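Local coordinates for Cgl0159-like domain-containing protein (Corynebacterium glutamicum, PDB 3FOK), which is of unknown function but adopts a TIM-barrel fold, which would be compatible with a role as an enzyme, at residues R231-T236 with P265-L270; D200-S205 with P224-M229; L73-I78 with G282-A287. All blocks are in the same frame, centred on the assembly; numbering follows the deposited sequence.

All three contacts belong to one TIM-barrel domain, in which a parallel beta-barrel is ringed by helices. Contacts 1 and 2 are neighbours, their centres about 10 Å apart, and they touch directly through a salt bridge and valine packing. Contact 2 closes before contact 1 opens, so the chain runs from helix 199-210 through strand 219-224 and helix 229-232 to strand 267-272. Contact 3 lies about 28 Å from contact 1 and 29 Å from contact 2, between centres. It pairs helix 69-81 with helix 284-295, and the chain segment it closes contains both other contacts, bringing early and late parts of the barrel together.

Contact 1. Residues R231-T236 with P265-L270; sequences RVMEST and PGVRGL
The selenium of M233, a selenomethionine, rests on the CG2 methyl of V267 at 3.9 Å from SE to CG2, and the two side chains cross at about a right angle. M233 sends its CG beside its own backbone N and opposite its carbonyl carbon (chi1 -72°), and the chain then bends at both chi2 and chi3. Its CG thus also comes within 4.1 Å of V267 CG2, while CB sits 4.0 Å from P265 O. V267 turns CG1 away from its backbone N (chi1 179°), which leaves CG2 as the branch that meets the selenomethionine. M233 and V267 are both buried, whereas P265 is exposed at the margin and packs on R15 of a second subunit.

A water provides a polar link beside this apolar pair. It lies within hydrogen-bonding distance of M233 O (2.7 Å) and P265 O (2.8 Å) and bridges the two carbonyls, joining the backbones where they do not bond directly. The following G266 has a positive phi of 91°, a conformation that favours glycine, and leads the chain from P265 into the strand.

In the barrel, strand 267-272 lies between strands 240-243 and 44-48, and V267 also packs on L242. M233 touches L223 of strand 219-224 and L264, while V232 and S235, next along the chain on either side of M233 and E234, rest against helix 199-210.

Contact 2. Residues D200-S205 with P224-M229; sequences DAVIQS and PVVEEM
V202 and V226 have nearly the same rotamer, each with CG1 opposite its own backbone N (chi1 176° in V202, 170° in V226) and CG2 beside that nitrogen. In both residues CG2 is the branch that reaches across, and the two methyls meet at 3.9 Å between V202 CG2 and V226 CG2. The two side chains run antiparallel and overlap alongside one another. The same V202 methyl points at the CG corner of the P224 ring, 4.2 Å from V202 CG2 to P224 CG. One branch of a single valine therefore serves two partners, and the contact across the segments is wholly apolar.

Helix 199-210 is one of the helices packed around the outside of the beta-barrel in this TIM-barrel fold, and the chain passes from it into strand 219-224. P224 lies where strand 219-224 gives way to the loop that carries V226, so V202 packs where the chain leaves the barrel strand on its way to helix 229-232. On the barrel side, P224 packs on F184 of strand 179-189 and L243 of strand 240-243.

Within the helix, the hydroxyl of S205 turns back and donates to V202 O, with 2.6 Å between S205 OG and V202 O. The donor is tilted 26° from the carbonyl plane. At the other end of the segments, the carboxylates of D200 and E228 both form salt bridges with R231; the shared arginine probably offsets the repulsion between these two acids. E227 O accepts a hydrogen bond from T199 OG1, adding a polar tie between the loop and the start of the helix.

Contact 3. Residues L73-I78 with G282-A287; sequences LERMAI and GDVAAA
This is a helix-to-helix contact near the surface of the TIM barrel, where the start of helix 284-295 packs beside helix 69-81, bringing together parts of the chain more than 200 residues apart. V284 is the central residue, with both methyls used. Its CG1, opposite the backbone N (chi1 173°), meets I78 CG2 at 4.0 Å and lies as far from R75 O. The side chains of I78 and V284 approach at an oblique angle. V284 CG2 turns instead to the arginine and lies 4.0 Å from R75 NH2, obliquely placed to the guanidinium group. R75 reaches this methyl through a chain bent at chi3 (88°), and it also packs on Y278.

I78 extends the apolar surface along the second helix: its CG2 lies 4.2 Å from A285 CB. Nearest approaches of the backbones, R75 to V284 and I78 to A285, follow the same pairing. Just before V284, D283 occupies the N-cap position of helix 284-295. Its OD1 accepts from A286 N at 3.0 Å, with the donor 45° out of the carboxylate plane.

Contact 1. Residues R231-T236 with P265-L270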
# COMPACT_ATOMS: atom_id res chain seq x y z
N ARG A 231 -15.68 -10.07 -36.70
CA ARG A 231 -14.60 -9.15 -36.80
C ARG A 231 -14.12 -8.92 -35.37
O ARG A 231 -12.93 -8.67 -35.15
CB ARG A 231 -15.14 -7.88 -37.41
CG ARG A 231 -14.09 -6.87 -37.68
CD ARG A 231 -14.69 -5.66 -38.36
NE ARG A 231 -13.93 -4.46 -38.04
CZ ARG A 231 -14.49 -3.31 -37.68
NH1 ARG A 231 -15.80 -3.20 -37.60
NH2 ARG A 231 -13.72 -2.27 -37.39
N VAL A 232 -15.03 -9.00 -34.40
CA VAL A 232 -14.67 -8.84 -33.01
C VAL A 232 -13.93 -10.11 -32.63
O VAL A 232 -12.95 -10.07 -31.89
CB VAL A 232 -15.92 -8.71 -32.11
CG1 VAL A 232 -15.51 -8.76 -30.65
CG2 VAL A 232 -16.65 -7.41 -32.41
N MSE A 233 -14.40 -11.24 -33.16
CA MSE A 233 -13.78 -12.52 -32.87
C MSE A 233 -12.40 -12.69 -33.48
O MSE A 233 -11.67 -13.62 -33.14
CB MSE A 233 -14.68 -13.67 -33.31
CG MSE A 233 -15.92 -13.86 -32.44
SE MSE A 233 -15.53 -13.83 -30.53
CE MSE A 233 -16.46 -12.19 -30.10
N GLU A 234 -12.03 -11.79 -34.40
CA GLU A 234 -10.72 -11.86 -35.01
C GLU A 234 -9.75 -11.13 -34.08
O GLU A 234 -8.58 -10.94 -34.40
CB GLU A 234 -10.73 -11.20 -36.39
CG GLU A 234 -11.70 -11.86 -37.37
CD GLU A 234 -11.70 -11.20 -38.75
OE1 GLU A 234 -11.81 -9.96 -38.82
OE2 GLU A 234 -11.62 -11.93 -39.76
N SER A 235 -10.26 -10.73 -32.91
CA SER A 235 -9.48 -10.02 -31.90
C SER A 235 -8.66 -10.94 -31.02
O SER A 235 -7.58 -10.56 -30.56
CB SER A 235 -10.40 -9.18 -31.01
OG SER A 235 -10.91 -8.06 -31.70
N THR A 236 -9.17 -12.14 -30.76
CA THR A 236 -8.45 -13.11 -29.94
C THR A 236 -8.56 -14.53 -30.42
O THR A 236 -9.36 -14.87 -31.29
CB THR A 236 -8.92 -13.12 -28.47
OG1 THR A 236 -10.35 -13.05 -28.42
CG2 THR A 236 -8.30 -11.99 -27.69
N PRO A 265 -15.70 -18.44 -34.87
CA PRO A 265 -14.48 -19.10 -34.41
C PRO A 265 -14.12 -18.75 -32.96
O PRO A 265 -14.01 -17.58 -32.61
CB PRO A 265 -13.42 -18.61 -35.39
CG PRO A 265 -14.20 -18.23 -36.61
CD PRO A 265 -15.41 -17.56 -36.02
N GLY A 266 -13.93 -19.77 -32.13
CA GLY A 266 -13.56 -19.53 -30.76
C GLY A 266 -14.69 -19.39 -29.76
O GLY A 266 -14.47 -19.53 -28.55
N VAL A 267 -15.89 -19.09 -30.22
CA VAL A 267 -17.03 -18.95 -29.31
C VAL A 267 -17.39 -20.33 -28.77
O VAL A 267 -17.64 -21.26 -29.53
CB VAL A 267 -18.24 -18.32 -30.01
CG1 VAL A 267 -19.41 -18.21 -29.04
CG2 VAL A 267 -17.87 -16.95 -30.54
N ARG A 268 -17.41 -20.44 -27.44
CA ARG A 268 -17.69 -21.71 -26.77
C ARG A 268 -19.03 -21.80 -26.05
O ARG A 268 -19.35 -22.83 -25.46
CB ARG A 268 -16.58 -22.01 -25.78
CG ARG A 268 -15.28 -22.44 -26.43
CD ARG A 268 -15.32 -23.91 -26.76
NE ARG A 268 -14.12 -24.37 -27.46
CZ ARG A 268 -13.75 -25.64 -27.55
NH1 ARG A 268 -14.48 -26.58 -26.97
NH2 ARG A 268 -12.66 -25.97 -28.21
N GLY A 269 -19.82 -20.73 -26.08
CA GLY A 269 -21.10 -20.79 -25.41
C GLY A 269 -21.66 -19.50 -24.86
O GLY A 269 -21.35 -18.41 -25.35
N LEU A 270 -22.48 -19.63 -23.83
CA LEU A 270 -23.15 -18.50 -23.19
C LEU A 270 -22.96 -18.41 -21.68
O LEU A 270 -22.77 -19.42 -20.99
CB LEU A 270 -24.66 -18.57 -23.47
CG LEU A 270 -25.34 -17.86 -24.63
CD1 LEU A 270 -24.46 -17.81 -25.86
CD2 LEU A 270 -26.65 -18.57 -24.92
O HOH W 1 -11.51 -16.30 -33.02

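Contact 2. Residues D200-S205 with P224-M229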
# COMPACT_ATOMS: atom_id res chain seq x y z
N ASP A 200 -15.48 -1.41 -32.73
CA ASP A 200 -14.09 -1.08 -32.45
C ASP A 200 -13.74 -0.97 -30.97
O ASP A 200 -12.62 -1.28 -30.57
CB ASP A 200 -13.69 0.20 -33.18
CG ASP A 200 -13.56 -0.01 -34.67
OD1 ASP A 200 -12.89 -0.99 -35.07
OD2 ASP A 200 -14.11 0.79 -35.45
N ALA A 201 -14.70 -0.52 -30.15
CA ALA A 201 -14.45 -0.39 -28.72
C ALA A 201 -14.30 -1.78 -28.10
O ALA A 201 -13.40 -2.01 -27.29
CB ALA A 201 -15.58 0.37 -28.06
N VAL A 202 -15.18 -2.70 -28.48
CA VAL A 202 -15.13 -4.05 -27.96
C VAL A 202 -13.79 -4.68 -28.33
O VAL A 202 -13.15 -5.33 -27.50
CB VAL A 202 -16.26 -4.92 -28.53
CG1 VAL A 202 -16.12 -6.36 -28.04
CG2 VAL A 202 -17.61 -4.36 -28.11
N ILE A 203 -13.37 -4.47 -29.57
CA ILE A 203 -12.10 -5.02 -30.04
C ILE A 203 -10.94 -4.46 -29.23
O ILE A 203 -10.04 -5.20 -28.81
CB ILE A 203 -11.90 -4.72 -31.54
CG1 ILE A 203 -12.85 -5.60 -32.36
CG2 ILE A 203 -10.45 -4.96 -31.95
CD1 ILE A 203 -12.84 -5.32 -33.84
N GLN A 204 -10.95 -3.15 -28.99
CA GLN A 204 -9.88 -2.52 -28.23
C GLN A 204 -9.84 -3.05 -26.80
O GLN A 204 -8.76 -3.21 -26.22
CB GLN A 204 -10.06 -1.00 -28.21
CG GLN A 204 -8.85 -0.26 -27.67
CD GLN A 204 -9.08 1.23 -27.54
OE1 GLN A 204 -8.16 1.99 -27.22
NE2 GLN A 204 -10.31 1.67 -27.78
N SER A 205 -11.01 -3.31 -26.22
CA SER A 205 -11.07 -3.80 -24.85
C SER A 205 -10.50 -5.21 -24.75
O SER A 205 -9.89 -5.57 -23.75
CB SER A 205 -12.52 -3.78 -24.33
OG SER A 205 -13.33 -4.74 -24.96
N PRO A 224 -19.88 -9.10 -25.24
CA PRO A 224 -21.26 -8.75 -25.58
C PRO A 224 -21.48 -8.98 -27.08
O PRO A 224 -20.57 -8.75 -27.88
CB PRO A 224 -21.33 -7.28 -25.22
CG PRO A 224 -19.98 -6.80 -25.65
CD PRO A 224 -19.05 -7.89 -25.12
N VAL A 225 -22.66 -9.46 -27.45
CA VAL A 225 -22.95 -9.69 -28.87
C VAL A 225 -23.16 -8.31 -29.47
O VAL A 225 -24.15 -7.64 -29.18
CB VAL A 225 -24.20 -10.55 -29.06
CG1 VAL A 225 -24.46 -10.77 -30.54
CG2 VAL A 225 -24.02 -11.88 -28.34
N VAL A 226 -22.23 -7.90 -30.32
CA VAL A 226 -22.27 -6.59 -30.93
C VAL A 226 -22.27 -6.62 -32.46
O VAL A 226 -22.17 -7.68 -33.07
CB VAL A 226 -21.06 -5.76 -30.42
CG1 VAL A 226 -20.90 -4.47 -31.19
CG2 VAL A 226 -21.25 -5.47 -28.94
N GLU A 227 -22.41 -5.44 -33.06
CA GLU A 227 -22.42 -5.28 -34.50
C GLU A 227 -21.10 -5.83 -35.07
O GLU A 227 -20.05 -5.66 -34.45
CB GLU A 227 -22.55 -3.80 -34.86
CG GLU A 227 -23.27 -3.55 -36.16
CD GLU A 227 -24.76 -3.72 -36.02
OE1 GLU A 227 -25.40 -2.85 -35.40
OE2 GLU A 227 -25.30 -4.73 -36.53
N GLU A 228 -21.17 -6.48 -36.23
CA GLU A 228 -19.97 -7.03 -36.90
C GLU A 228 -19.08 -7.99 -36.03
O GLU A 228 -17.86 -7.80 -36.00
CB GLU A 228 -19.11 -5.85 -37.38
CG GLU A 228 -19.45 -5.30 -38.76
CD GLU A 228 -18.48 -4.22 -39.20
OE1 GLU A 228 -18.59 -3.08 -38.70
OE2 GLU A 228 -17.61 -4.51 -40.05
N MSE A 229 -19.71 -9.01 -35.43
CA MSE A 229 -19.13 -10.00 -34.48
C MSE A 229 -18.12 -11.03 -34.91
O MSE A 229 -17.67 -11.87 -34.09
CB MSE A 229 -20.25 -10.82 -33.87
CG MSE A 229 -20.84 -10.25 -32.58
SE MSE A 229 -19.57 -10.15 -31.15
CE MSE A 229 -19.93 -11.84 -30.29

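Contact 3. Residues L73-I78 with G282-A287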
# COMPACT_ATOMS: atom_id res chain seq x y z
N LEU A 73 -33.18 -17.25 -5.94
CA LEU A 73 -32.74 -18.63 -5.78
C LEU A 73 -33.68 -19.60 -6.49
O LEU A 73 -33.23 -20.56 -7.11
CB LEU A 73 -32.63 -18.98 -4.29
CG LEU A 73 -31.49 -18.29 -3.53
CD1 LEU A 73 -31.57 -18.62 -2.05
CD2 LEU A 73 -30.15 -18.73 -4.10
N GLU A 74 -34.99 -19.34 -6.42
CA GLU A 74 -35.96 -20.21 -7.08
C GLU A 74 -35.74 -20.17 -8.59
O GLU A 74 -35.65 -21.21 -9.24
CB GLU A 74 -37.39 -19.75 -6.78
CG GLU A 74 -38.26 -20.78 -6.06
CD GLU A 74 -38.34 -22.11 -6.79
OE1 GLU A 74 -38.82 -22.14 -7.95
OE2 GLU A 74 -37.93 -23.13 -6.20
N ARG A 75 -35.66 -18.96 -9.13
CA ARG A 75 -35.45 -18.79 -10.56
C ARG A 75 -34.15 -19.47 -10.98
O ARG A 75 -34.05 -20.00 -12.08
CB ARG A 75 -35.43 -17.29 -10.89
CG ARG A 75 -36.63 -16.55 -10.33
CD ARG A 75 -36.55 -15.05 -10.55
NE ARG A 75 -37.11 -14.66 -11.84
CZ ARG A 75 -38.38 -14.31 -12.03
NH1 ARG A 75 -39.23 -14.29 -11.01
NH2 ARG A 75 -38.80 -13.98 -13.24
N MSE A 76 -33.17 -19.46 -10.09
CA MSE A 76 -31.88 -20.09 -10.36
C MSE A 76 -32.05 -21.61 -10.35
O MSE A 76 -31.55 -22.30 -11.24
CB MSE A 76 -30.85 -19.68 -9.30
CG MSE A 76 -29.69 -18.84 -9.83
SE MSE A 76 -28.66 -19.73 -11.21
CE MSE A 76 -29.81 -19.34 -12.70
N ALA A 77 -32.75 -22.11 -9.34
CA ALA A 77 -33.00 -23.54 -9.21
C ALA A 77 -33.68 -24.08 -10.46
O ALA A 77 -33.35 -25.16 -10.94
CB ALA A 77 -33.86 -23.81 -7.99
N ILE A 78 -34.63 -23.31 -10.98
CA ILE A 78 -35.35 -23.71 -12.19
C ILE A 78 -34.38 -23.82 -13.35
O ILE A 78 -34.33 -24.84 -14.04
CB ILE A 78 -36.45 -22.68 -12.54
CG1 ILE A 78 -37.55 -22.72 -11.48
CG2 ILE A 78 -37.02 -22.98 -13.93
CD1 ILE A 78 -38.65 -21.69 -11.70
N GLY A 282 -43.54 -14.17 -18.16
CA GLY A 282 -43.41 -15.02 -16.99
C GLY A 282 -43.10 -16.48 -17.29
O GLY A 282 -43.91 -17.35 -16.96
N ASP A 283 -41.95 -16.75 -17.91
CA ASP A 283 -41.60 -18.14 -18.20
C ASP A 283 -40.10 -18.40 -18.28
O ASP A 283 -39.51 -18.44 -19.36
CB ASP A 283 -42.26 -18.60 -19.49
CG ASP A 283 -42.49 -20.10 -19.51
OD1 ASP A 283 -41.60 -20.84 -19.02
OD2 ASP A 283 -43.55 -20.54 -20.00
N VAL A 284 -39.50 -18.59 -17.11
CA VAL A 284 -38.07 -18.86 -16.97
C VAL A 284 -37.66 -20.18 -17.60
O VAL A 284 -36.65 -20.26 -18.31
CB VAL A 284 -37.68 -18.88 -15.48
CG1 VAL A 284 -36.23 -19.31 -15.33
CG2 VAL A 284 -37.90 -17.51 -14.88
N ALA A 285 -38.44 -21.23 -17.34
CA ALA A 285 -38.14 -22.55 -17.88
C ALA A 285 -38.07 -22.51 -19.40
O ALA A 285 -37.23 -23.17 -20.01
CB ALA A 285 -39.21 -23.54 -17.44
N ALA A 286 -38.94 -21.71 -20.01
CA ALA A 286 -38.99 -21.58 -21.46
C ALA A 286 -37.79 -20.82 -22.01
O ALA A 286 -37.17 -21.26 -22.98
CB ALA A 286 -40.28 -20.88 -21.87
N ALA A 287 -37.47 -19.69 -21.39
CA ALA A 287 -36.34 -18.89 -21.84
C ALA A 287 -35.04 -19.70 -21.74
O ALA A 287 -34.25 -19.73 -22.68
CB ALA A 287 -36.24 -17.62 -21.01